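Local coordinates for RING finger protein unkempt homolog (Mus musculus, PDB 5ELK), which binds RNA sequence-specifically through clustered CCCH zinc fingers and represses translation, shaping the early morphology of cortical neurons in the embryonic brain, at residues G65-C70 / C79-E84; N98-A103 / A115-P120; C106-G109 / A113-H116. All coordinates share one frame; numbering follows the deposited sequence.

Contact 1. Residues G65-C70 / C79-E84. With ZN (zinc ion), chain D; nucleotides of chain B.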
loop_
_atom_site.group_PDB
_atom_site.type_symbol
_atom_site.label_atom_id
_atom_site.label_comp_id
_atom_site.label_asym_id
_atom_site.label_seq_id
_atom_site.Cartn_x
_atom_site.Cartn_y
_atom_site.Cartn_z
ATOM N N GLY A 65 0.383 11.070 -9.574
ATOM C CA GLY A 65 0.826 12.447 -9.405
ATOM C C GLY A 65 0.611 12.900 -7.978
ATOM O O GLY A 65 0.334 12.085 -7.107
ATOM N N ASP A 66 0.745 14.198 -7.730
ATOM C CA ASP A 66 0.570 14.736 -6.390
ATOM C C ASP A 66 -0.913 14.587 -6.022
ATOM O O ASP A 66 -1.766 14.987 -6.807
ATOM C CB ASP A 66 1.006 16.202 -6.372
ATOM C CG ASP A 66 1.050 16.785 -4.978
ATOM O OD1 ASP A 66 1.188 16.006 -4.007
ATOM O OD2 ASP A 66 0.950 18.031 -4.864
ATOM N N PRO A 67 -1.231 13.953 -4.871
ATOM C CA PRO A 67 -2.634 13.790 -4.463
ATOM C C PRO A 67 -3.349 15.097 -4.121
ATOM O O PRO A 67 -4.571 15.151 -4.234
ATOM C CB PRO A 67 -2.530 12.905 -3.220
ATOM C CG PRO A 67 -1.237 12.193 -3.378
ATOM C CD PRO A 67 -0.338 13.219 -3.963
ATOM N N GLY A 68 -2.619 16.120 -3.686
ATOM C CA GLY A 68 -3.162 17.467 -3.688
ATOM C C GLY A 68 -3.431 17.727 -5.154
ATOM O O GLY A 68 -2.806 17.091 -5.973
ATOM N N LYS A 69 -4.328 18.642 -5.494
ATOM C CA LYS A 69 -4.774 18.841 -6.889
ATOM C C LYS A 69 -5.931 17.909 -7.187
ATOM O O LYS A 69 -6.467 17.911 -8.295
ATOM C CB LYS A 69 -3.663 18.673 -7.945
ATOM C CG LYS A 69 -2.436 19.538 -7.698
ATOM C CD LYS A 69 -1.373 19.366 -8.775
ATOM C CE LYS A 69 -0.358 20.513 -8.733
ATOM N NZ LYS A 69 -0.970 21.832 -9.068
ATOM N N CYS A 70 -6.292 17.082 -6.206
ATOM C CA CYS A 70 -7.660 16.620 -6.124
ATOM C C CYS A 70 -8.353 17.466 -5.075
ATOM O O CYS A 70 -7.983 17.454 -3.906
ATOM C CB CYS A 70 -7.785 15.150 -5.767
ATOM S SG CYS A 70 -9.520 14.680 -5.720
ATOM N N CYS A 79 -8.864 6.038 -4.984
ATOM C CA CYS A 79 -7.496 5.947 -4.488
ATOM C C CYS A 79 -6.652 7.132 -4.945
ATOM O O CYS A 79 -6.781 7.586 -6.072
ATOM C CB CYS A 79 -6.845 4.644 -4.948
ATOM S SG CYS A 79 -7.579 3.171 -4.212
ATOM N N HIS A 80 -5.782 7.607 -4.055
ATOM C CA HIS A 80 -4.929 8.765 -4.307
ATOM C C HIS A 80 -3.447 8.404 -4.399
ATOM O O HIS A 80 -2.620 9.245 -4.753
ATOM C CB HIS A 80 -5.127 9.812 -3.206
ATOM C CG HIS A 80 -6.287 10.730 -3.439
ATOM N ND1 HIS A 80 -6.695 11.665 -2.517
ATOM C CD2 HIS A 80 -7.128 10.853 -4.498
ATOM C CE1 HIS A 80 -7.742 12.319 -2.987
ATOM N NE2 HIS A 80 -8.025 11.847 -4.186
ATOM N N THR A 81 -3.108 7.165 -4.068
ATOM C CA THR A 81 -1.743 6.675 -4.239
ATOM C C THR A 81 -1.748 5.208 -4.600
ATOM O O THR A 81 -2.713 4.488 -4.341
ATOM C CB THR A 81 -0.905 6.812 -2.970
ATOM O OG1 THR A 81 -1.395 5.902 -1.977
ATOM C CG2 THR A 81 -0.955 8.219 -2.430
ATOM N N ARG A 82 -0.647 4.775 -5.198
ATOM C CA ARG A 82 -0.509 3.413 -5.662
ATOM C C ARG A 82 -0.584 2.499 -4.452
ATOM O O ARG A 82 -1.146 1.397 -4.502
ATOM C CB ARG A 82 0.831 3.250 -6.375
ATOM C CG ARG A 82 1.206 1.813 -6.716
ATOM C CD ARG A 82 2.567 1.760 -7.391
ATOM N NE ARG A 82 2.535 2.340 -8.734
ATOM C CZ ARG A 82 3.258 3.385 -9.134
ATOM N NH1 ARG A 82 4.106 3.999 -8.314
ATOM N NH2 ARG A 82 3.134 3.822 -10.378
ATOM N N THR A 83 -0.037 2.976 -3.345
ATOM C CA THR A 83 -0.095 2.205 -2.123
ATOM C C THR A 83 -1.532 1.996 -1.670
ATOM O O THR A 83 -1.886 0.908 -1.206
ATOM C CB THR A 83 0.698 2.866 -1.007
ATOM O OG1 THR A 83 2.026 3.126 -1.474
ATOM C CG2 THR A 83 0.751 1.948 0.203
ATOM N N GLU A 84 -2.358 3.031 -1.799
ATOM C CA GLU A 84 -3.754 2.929 -1.393
ATOM C C GLU A 84 -4.488 1.898 -2.221
ATOM O O GLU A 84 -5.410 1.236 -1.747
ATOM C CB GLU A 84 -4.463 4.273 -1.514
ATOM C CG GLU A 84 -4.218 5.164 -0.327
ATOM C CD GLU A 84 -5.243 6.258 -0.187
ATOM O OE1 GLU A 84 -5.876 6.639 -1.196
ATOM O OE2 GLU A 84 -5.427 6.722 0.950
HETATM ZN ZN ZN D . -9.546 12.294 -5.493
ATOM P P G B 5 6.631 -1.582 -10.474
ATOM O OP1 G B 5 6.132 -0.759 -11.610
ATOM O OP2 G B 5 7.906 -2.329 -10.633
ATOM O "O5'" G B 5 6.808 -0.687 -9.166
ATOM C "C5'" G B 5 6.007 0.468 -8.951
ATOM C "C4'" G B 5 6.051 0.912 -7.508
ATOM O "O4'" G B 5 5.216 0.029 -6.710
ATOM C "C3'" G B 5 7.437 0.903 -6.854
ATOM O "O3'" G B 5 7.549 2.000 -5.946
ATOM C "C2'" G B 5 7.432 -0.405 -6.068
ATOM O "O2'" G B 5 8.298 -0.423 -4.949
ATOM C "C1'" G B 5 5.969 -0.507 -5.643
ATOM N N9 G B 5 5.512 -1.880 -5.402
ATOM C C8 G B 5 5.373 -2.881 -6.336
ATOM N N7 G B 5 4.942 -3.995 -5.819
ATOM C C5 G B 5 4.794 -3.721 -4.466
ATOM C C6 G B 5 4.357 -4.552 -3.401
ATOM O O6 G B 5 4.010 -5.732 -3.444
ATOM N N1 G B 5 4.355 -3.884 -2.184
ATOM C C2 G B 5 4.716 -2.568 -2.019
ATOM N N2 G B 5 4.640 -2.097 -0.765
ATOM N N3 G B 5 5.122 -1.778 -3.001
ATOM C C4 G B 5 5.136 -2.416 -4.191
#
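Cys70 and His80 are held to each other by a metal and not by a hydrogen bond: one zinc ion takes Cys70 SG at 2.4 Å and His80 NE2 at 2.1 Å, and no hydrogen bond passes between 65-70 and 79-84. Cys55 and Cys76 complete the four-ligand site that defines this CCCH zinc finger. The cysteine sulfur is set oblique to the imidazole, with SG 4.5 Å from the His80 ring centroid. A type II turn from Pro67 to Cys70, closed by Cys70 N to Pro67 O at 3.3 Å, carries the sulfur round to the metal, with SG anti to the backbone N (chi1 -179°), and leaves Pro67 O over one face of the His80 ring. The Pro67 ring packs on the histidine backbone, its CG 3.5 Å from His80 O, and CG also meets the methyl CG2 of Thr81. Beyond the histidine, Thr81 is an N-cap: its OG1 accepts from Glu84 N at 3.0 Å and is bonded to Arg41 O as well. Glu84 OE1 in turn receives His80 N at 3.0 Å, 24° out of the carboxylate plane, and forms a salt bridge with Arg43. Next to the cap, Arg82 lies against the ribose of G5 of chain B. The contact thus joins the loop that leaves strand 63-64, the second strand of a two-stranded antiparallel sheet, to the start of helix 82-86.

Contact 2. Residues N98-A103 / A115-P120. With ZN (zinc ion), chain E; nucleotides of chain B.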
loop_
_atom_site.group_PDB
_atom_site.type_symbol
_atom_site.label_atom_id
_atom_site.label_comp_id
_atom_site.label_asym_id
_atom_site.label_seq_id
_atom_site.Cartn_x
_atom_site.Cartn_y
_atom_site.Cartn_z
ATOM N N ASN A 98 4.225 -12.924 -8.571
ATOM C CA ASN A 98 4.975 -13.513 -9.667
ATOM C C ASN A 98 6.396 -13.896 -9.264
ATOM O O ASN A 98 6.910 -14.930 -9.679
ATOM C CB ASN A 98 5.018 -12.519 -10.822
ATOM C CG ASN A 98 4.768 -13.167 -12.150
ATOM O OD1 ASN A 98 5.626 -13.147 -13.029
ATOM N ND2 ASN A 98 3.586 -13.744 -12.316
ATOM N N ASP A 99 7.023 -13.058 -8.449
ATOM C CA ASP A 99 8.388 -13.296 -8.000
ATOM C C ASP A 99 8.456 -14.582 -7.190
ATOM O O ASP A 99 9.419 -15.348 -7.286
ATOM C CB ASP A 99 8.875 -12.128 -7.136
ATOM C CG ASP A 99 8.813 -10.803 -7.857
ATOM O OD1 ASP A 99 7.727 -10.175 -7.867
ATOM O OD2 ASP A 99 9.853 -10.391 -8.418
ATOM N N MET A 100 7.430 -14.803 -6.376
ATOM C CA MET A 100 7.383 -15.971 -5.517
ATOM C C MET A 100 7.153 -17.207 -6.373
ATOM O O MET A 100 7.708 -18.275 -6.102
ATOM C CB MET A 100 6.274 -15.824 -4.463
ATOM C CG MET A 100 6.051 -17.068 -3.586
ATOM S SD MET A 100 7.431 -17.485 -2.508
ATOM C CE MET A 100 7.289 -16.243 -1.220
ATOM N N GLN A 101 6.348 -17.055 -7.421
ATOM C CA GLN A 101 5.966 -18.193 -8.245
ATOM C C GLN A 101 7.147 -18.668 -9.081
ATOM O O GLN A 101 7.242 -19.844 -9.420
ATOM C CB GLN A 101 4.801 -17.835 -9.157
ATOM C CG GLN A 101 3.857 -18.987 -9.412
ATOM C CD GLN A 101 2.731 -18.619 -10.364
ATOM O OE1 GLN A 101 1.557 -18.840 -10.065
ATOM N NE2 GLN A 101 3.084 -18.064 -11.519
ATOM N N GLN A 102 8.050 -17.747 -9.398
ATOM C CA GLN A 102 9.216 -18.064 -10.210
ATOM C C GLN A 102 10.390 -18.554 -9.394
ATOM O O GLN A 102 11.031 -19.542 -9.763
ATOM C CB GLN A 102 9.653 -16.833 -10.980
ATOM C CG GLN A 102 8.735 -16.513 -12.110
ATOM C CD GLN A 102 8.925 -15.115 -12.627
ATOM O OE1 GLN A 102 9.929 -14.465 -12.351
ATOM N NE2 GLN A 102 7.948 -14.635 -13.374
ATOM N N ALA A 103 10.671 -17.857 -8.293
ATOM C CA ALA A 103 11.892 -18.091 -7.517
ATOM C C ALA A 103 11.674 -18.880 -6.220
ATOM O O ALA A 103 12.583 -19.550 -5.754
ATOM C CB ALA A 103 12.594 -16.764 -7.223
ATOM N N ALA A 115 -0.318 -12.229 -3.443
ATOM C CA ALA A 115 -0.491 -13.467 -2.698
ATOM C C ALA A 115 0.730 -14.367 -2.824
ATOM O O ALA A 115 1.292 -14.540 -3.904
ATOM C CB ALA A 115 -1.741 -14.184 -3.163
ATOM N N HIS A 116 1.144 -14.919 -1.698
ATOM C CA HIS A 116 2.178 -15.939 -1.678
ATOM C C HIS A 116 1.486 -17.282 -1.549
ATOM O O HIS A 116 0.376 -17.456 -2.047
ATOM C CB HIS A 116 3.161 -15.656 -0.548
ATOM C CG HIS A 116 3.952 -14.407 -0.764
ATOM N ND1 HIS A 116 4.637 -13.765 0.239
ATOM C CD2 HIS A 116 4.150 -13.677 -1.890
ATOM C CE1 HIS A 116 5.231 -12.691 -0.257
ATOM N NE2 HIS A 116 4.956 -12.619 -1.545
ATOM N N ILE A 117 2.130 -18.228 -0.887
ATOM C CA ILE A 117 1.619 -19.582 -0.824
ATOM C C ILE A 117 0.868 -19.765 0.459
ATOM O O ILE A 117 1.260 -19.231 1.493
ATOM C CB ILE A 117 2.767 -20.584 -0.870
ATOM C CG1 ILE A 117 3.615 -20.303 -2.114
ATOM C CG2 ILE A 117 2.239 -22.023 -0.823
ATOM C CD1 ILE A 117 2.839 -20.369 -3.414
ATOM N N GLU A 118 -0.218 -20.525 0.382
ATOM C CA GLU A 118 -1.006 -20.846 1.552
ATOM C C GLU A 118 -0.056 -21.362 2.648
ATOM O O GLU A 118 0.695 -22.309 2.415
ATOM C CB GLU A 118 -2.051 -21.905 1.199
ATOM C CG GLU A 118 -2.994 -22.256 2.345
ATOM C CD GLU A 118 -3.837 -23.493 2.078
ATOM O OE1 GLU A 118 -3.795 -24.033 0.948
ATOM O OE2 GLU A 118 -4.548 -23.927 3.012
ATOM N N PRO A 119 -0.057 -20.719 3.831
ATOM C CA PRO A 119 0.792 -21.229 4.907
ATOM C C PRO A 119 0.092 -22.385 5.604
ATOM O O PRO A 119 -1.138 -22.382 5.658
ATOM C CB PRO A 119 0.900 -20.033 5.848
ATOM C CG PRO A 119 -0.431 -19.349 5.706
ATOM C CD PRO A 119 -0.826 -19.533 4.257
ATOM N N PRO A 120 0.843 -23.373 6.107
ATOM C CA PRO A 120 0.160 -24.372 6.936
ATOM C C PRO A 120 -0.305 -23.751 8.237
ATOM O O PRO A 120 0.256 -22.739 8.647
ATOM C CB PRO A 120 1.252 -25.399 7.221
ATOM C CG PRO A 120 2.184 -25.259 6.089
ATOM C CD PRO A 120 2.217 -23.783 5.791
HETATM ZN ZN ZN E . 5.621 -11.369 -3.071
ATOM P P A B 4 -0.150 -1.770 -10.985
ATOM O OP1 A B 4 0.141 -0.311 -11.054
ATOM O OP2 A B 4 -0.685 -2.490 -12.169
ATOM O "O5'" A B 4 1.189 -2.519 -10.541
ATOM C "C5'" A B 4 1.931 -2.073 -9.410
ATOM C "C4'" A B 4 3.286 -2.738 -9.302
ATOM O "O4'" A B 4 3.138 -4.163 -9.037
ATOM C "C3'" A B 4 4.203 -2.637 -10.522
ATOM O "O3'" A B 4 5.536 -2.661 -10.028
ATOM C "C2'" A B 4 3.954 -3.966 -11.225
ATOM O "O2'" A B 4 4.980 -4.357 -12.117
ATOM C "C1'" A B 4 3.851 -4.900 -10.022
ATOM N N9 A B 4 3.130 -6.153 -10.252
ATOM C C8 A B 4 1.991 -6.343 -10.993
ATOM N N7 A B 4 1.552 -7.578 -10.967
ATOM C C5 A B 4 2.450 -8.255 -10.148
ATOM C C6 A B 4 2.516 -9.602 -9.731
ATOM N N6 A B 4 1.637 -10.533 -10.106
ATOM N N1 A B 4 3.536 -9.954 -8.905
ATOM C C2 A B 4 4.414 -9.001 -8.533
ATOM N N3 A B 4 4.452 -7.702 -8.858
ATOM C C4 A B 4 3.428 -7.382 -9.685
#
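Met100 and His116 bring helix 98-103 and the irregular segment 115-120 to their nearest backbone approach, with the two CA atoms 6.5 Å apart. No hydrogen bond crosses between the segments; the join is made by the methionine side chain, which meets the imidazole at about a right angle. Met100 leaves the helix with CG anti to the backbone N (chi1 174°), then bends at both chi2 and chi3, and this folding lays its methyl CE over one face of the His116 ring. CE is 3.9 Å from the ring centroid and only 14° off the normal, a CH-pi contact, whereas SD is more distant at 5.2 Å from the same centroid. The methyl, set toward the rim, covers one face, while the bond from NE2 to zinc fixes the ring's rotation. In this CCCH finger His116 is the histidine ligand: NE2 holds zinc at 2.1 Å, alongside Cys97, Cys106 and Cys112. Nearer the helix, Met100 CG touches Ile117 CG1 at 4.3 Å, extending the apolar contact toward the chain's exposed tail. At the first turn of the helix, Asn98 N gives a nearly straight bond to N1 of A4 of chain B, 3.1 Å long with an angle of 174° at the hydrogen.

Contact 3. Residues C106-G109 / A113-H116. With ZN (zinc ion), chain E; nucleotides of chain B.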
loop_
_atom_site.group_PDB
_atom_site.type_symbol
_atom_site.label_atom_id
_atom_site.label_comp_id
_atom_site.label_asym_id
_atom_site.label_seq_id
_atom_site.Cartn_x
_atom_site.Cartn_y
_atom_site.Cartn_z
ATOM N N CYS A 106 10.265 -13.890 -2.252
ATOM C CA CYS A 106 9.857 -12.542 -2.652
ATOM C C CYS A 106 10.654 -11.498 -1.871
ATOM O O CYS A 106 10.778 -11.612 -0.658
ATOM C CB CYS A 106 8.363 -12.347 -2.400
ATOM S SG CYS A 106 7.763 -10.704 -2.800
ATOM N N PRO A 107 11.203 -10.480 -2.558
ATOM C CA PRO A 107 12.034 -9.477 -1.873
ATOM C C PRO A 107 11.253 -8.519 -0.971
ATOM O O PRO A 107 11.817 -7.925 -0.052
ATOM C CB PRO A 107 12.691 -8.713 -3.030
ATOM C CG PRO A 107 11.794 -8.929 -4.201
ATOM C CD PRO A 107 11.202 -10.294 -4.018
ATOM N N ARG A 108 9.962 -8.385 -1.227
ATOM C CA ARG A 108 9.130 -7.461 -0.471
ATOM C C ARG A 108 8.581 -8.141 0.770
ATOM O O ARG A 108 8.054 -7.478 1.665
ATOM C CB ARG A 108 7.995 -6.954 -1.357
ATOM C CG ARG A 108 8.477 -6.467 -2.711
ATOM C CD ARG A 108 7.326 -5.983 -3.556
ATOM N NE ARG A 108 6.583 -7.089 -4.156
ATOM C CZ ARG A 108 7.037 -7.840 -5.154
ATOM N NH1 ARG A 108 8.240 -7.615 -5.660
ATOM N NH2 ARG A 108 6.294 -8.822 -5.647
ATOM N N GLY A 109 8.700 -9.465 0.802
ATOM C CA GLY A 109 8.405 -10.248 1.989
ATOM C C GLY A 109 7.050 -9.936 2.597
ATOM O O GLY A 109 6.039 -10.035 1.918
ATOM N N ALA A 113 2.170 -6.906 -1.708
ATOM C CA ALA A 113 0.719 -6.696 -1.805
ATOM C C ALA A 113 0.054 -7.832 -2.573
ATOM O O ALA A 113 -1.165 -7.827 -2.770
ATOM C CB ALA A 113 0.409 -5.359 -2.479
ATOM N N PHE A 114 0.865 -8.793 -3.008
ATOM C CA PHE A 114 0.386 -9.943 -3.772
ATOM C C PHE A 114 0.393 -11.226 -2.952
ATOM O O PHE A 114 1.030 -11.313 -1.901
ATOM C CB PHE A 114 1.235 -10.112 -5.025
ATOM C CG PHE A 114 1.119 -8.960 -5.969
ATOM C CD1 PHE A 114 1.912 -7.834 -5.812
ATOM C CD2 PHE A 114 0.195 -8.979 -6.988
ATOM C CE1 PHE A 114 1.795 -6.765 -6.671
ATOM C CE2 PHE A 114 0.073 -7.903 -7.845
ATOM C CZ PHE A 114 0.876 -6.801 -7.686
ATOM N N ALA A 115 -0.318 -12.229 -3.443
ATOM C CA ALA A 115 -0.491 -13.467 -2.698
ATOM C C ALA A 115 0.730 -14.367 -2.824
ATOM O O ALA A 115 1.292 -14.540 -3.904
ATOM C CB ALA A 115 -1.741 -14.184 -3.163
ATOM N N HIS A 116 1.144 -14.919 -1.698
ATOM C CA HIS A 116 2.178 -15.939 -1.678
ATOM C C HIS A 116 1.486 -17.282 -1.549
ATOM O O HIS A 116 0.376 -17.456 -2.047
ATOM C CB HIS A 116 3.161 -15.656 -0.548
ATOM C CG HIS A 116 3.952 -14.407 -0.764
ATOM N ND1 HIS A 116 4.637 -13.765 0.239
ATOM C CD2 HIS A 116 4.150 -13.677 -1.890
ATOM C CE1 HIS A 116 5.231 -12.691 -0.257
ATOM N NE2 HIS A 116 4.956 -12.619 -1.545
HETATM ZN ZN ZN E . 5.621 -11.369 -3.071
ATOM P P A B 4 -0.150 -1.770 -10.985
ATOM O OP1 A B 4 0.141 -0.311 -11.054
ATOM O OP2 A B 4 -0.685 -2.490 -12.169
ATOM O "O5'" A B 4 1.189 -2.519 -10.541
ATOM C "C5'" A B 4 1.931 -2.073 -9.410
ATOM C "C4'" A B 4 3.286 -2.738 -9.302
ATOM O "O4'" A B 4 3.138 -4.163 -9.037
ATOM C "C3'" A B 4 4.203 -2.637 -10.522
ATOM O "O3'" A B 4 5.536 -2.661 -10.028
ATOM C "C2'" A B 4 3.954 -3.966 -11.225
ATOM O "O2'" A B 4 4.980 -4.357 -12.117
ATOM C "C1'" A B 4 3.851 -4.900 -10.022
ATOM N N9 A B 4 3.130 -6.153 -10.252
ATOM C C8 A B 4 1.991 -6.343 -10.993
ATOM N N7 A B 4 1.552 -7.578 -10.967
ATOM C C5 A B 4 2.450 -8.255 -10.148
ATOM C C6 A B 4 2.516 -9.602 -9.731
ATOM N N6 A B 4 1.637 -10.533 -10.106
ATOM N N1 A B 4 3.536 -9.954 -8.905
ATOM C C2 A B 4 4.414 -9.001 -8.533
ATOM N N3 A B 4 4.452 -7.702 -8.858
ATOM C C4 A B 4 3.428 -7.382 -9.685
ATOM P P U B 3 -5.941 -4.222 -11.277
ATOM O OP1 U B 3 -5.140 -5.036 -12.219
ATOM O OP2 U B 3 -7.253 -4.699 -10.767
ATOM O "O5'" U B 3 -5.016 -3.953 -10.013
ATOM C "C5'" U B 3 -4.840 -2.639 -9.505
ATOM C "C4'" U B 3 -3.433 -2.443 -9.006
ATOM O "O4'" U B 3 -3.230 -3.268 -7.820
ATOM C "C3'" U B 3 -2.347 -2.854 -9.996
ATOM O "O3'" U B 3 -1.193 -2.034 -9.788
ATOM C "C2'" U B 3 -2.042 -4.285 -9.563
ATOM O "O2'" U B 3 -0.781 -4.771 -9.971
ATOM C "C1'" U B 3 -2.151 -4.158 -8.044
ATOM N N1 U B 3 -2.411 -5.422 -7.332
ATOM C C2 U B 3 -1.757 -5.648 -6.123
ATOM O O2 U B 3 -0.987 -4.844 -5.613
ATOM N N3 U B 3 -2.035 -6.853 -5.512
ATOM C C4 U B 3 -2.867 -7.847 -5.978
ATOM O O4 U B 3 -3.010 -8.881 -5.319
ATOM C C5 U B 3 -3.498 -7.537 -7.229
ATOM C C6 U B 3 -3.258 -6.373 -7.851
ATOM P P G B 5 6.631 -1.582 -10.474
ATOM O OP1 G B 5 6.132 -0.759 -11.610
ATOM O OP2 G B 5 7.906 -2.329 -10.633
ATOM O "O5'" G B 5 6.808 -0.687 -9.166
ATOM C "C5'" G B 5 6.007 0.468 -8.951
ATOM C "C4'" G B 5 6.051 0.912 -7.508
ATOM O "O4'" G B 5 5.216 0.029 -6.710
ATOM C "C3'" G B 5 7.437 0.903 -6.854
ATOM O "O3'" G B 5 7.549 2.000 -5.946
ATOM C "C2'" G B 5 7.432 -0.405 -6.068
ATOM O "O2'" G B 5 8.298 -0.423 -4.949
ATOM C "C1'" G B 5 5.969 -0.507 -5.643
ATOM N N9 G B 5 5.512 -1.880 -5.402
ATOM C C8 G B 5 5.373 -2.881 -6.336
ATOM N N7 G B 5 4.942 -3.995 -5.819
ATOM C C5 G B 5 4.794 -3.721 -4.466
ATOM C C6 G B 5 4.357 -4.552 -3.401
ATOM O O6 G B 5 4.010 -5.732 -3.444
ATOM N N1 G B 5 4.355 -3.884 -2.184
ATOM C C2 G B 5 4.716 -2.568 -2.019
ATOM N N2 G B 5 4.640 -2.097 -0.765
ATOM N N3 G B 5 5.122 -1.778 -3.001
ATOM C C4 G B 5 5.136 -2.416 -4.191
#
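Phe114 puts its ring between two RNA bases, U3 of chain B over one face and A4 of chain B over the opposite one. Phe114 CZ is 3.3 Å from U3 C2 and also 3.3 Å from A4 C5, both at van der Waals distance. An aromatic residue inserted between bases in this way is a familiar mode of RNA recognition by CCCH zinc fingers. CG of Phe114 is anti to its carbonyl carbon (chi1 -64°), which sends the ring away from the zinc ion and out between the nucleotides. Replacing Phe114 by alanine would probably open a gap between U3 and A4 and leave both bases without the flat surface that holds them apart. The backbone just before the ring adds base-specific bonds: U3 N3 donates to Ala113 O at 3.0 Å, while Ala113 N reaches O6 of G5 of chain B at 2.8 Å with an angle of 166°. The same O6 receives a second, weak bond from Arg108 NE, bent to 125°, so segments 106-109 and 113-116 meet on one guanine carbonyl. Arg108 bends at chi3, and its NH2 comes 3.4 Å from A4 C2 while also making a salt bridge to Asp99, which is likely to hold the guanidinium beside the bases. Cys106 SG lies over one face of that guanidinium and accepts a bond from Arg108 N. This sulfur binds zinc at 2.3 Å, in the same site as His116, Cys97 and Cys112, so the arginine that contacts the RNA is tied to the metal site through a ligand sulfur, one step from the zinc. Across from it, Gly109 O approaches the edge of the His116 ring near its plane, 3.5 Å from CE1.

Overall arrangement
Contact 1 comes first along the chain and closes before contacts 2 and 3 begin, and it belongs to a different CCCH finger. Its centre is 29 Å from that of contact 2 and 23 Å from that of contact 3, on the other side of the chain's centre. The centres of contacts 2 and 3 are 7 Å apart; the two share Ala115 and His116, and both touch one zinc ion; Met100 CE also packs on Cys106 N. Helix 82-86, begun in contact 1, bridges toward the later finger through Gln86, which touches Ala113 and Phe114. Nucleotide G5 of chain B is touched by contacts 1 and 3, and A4 by contacts 2 and 3, so the RNA runs past both fingers.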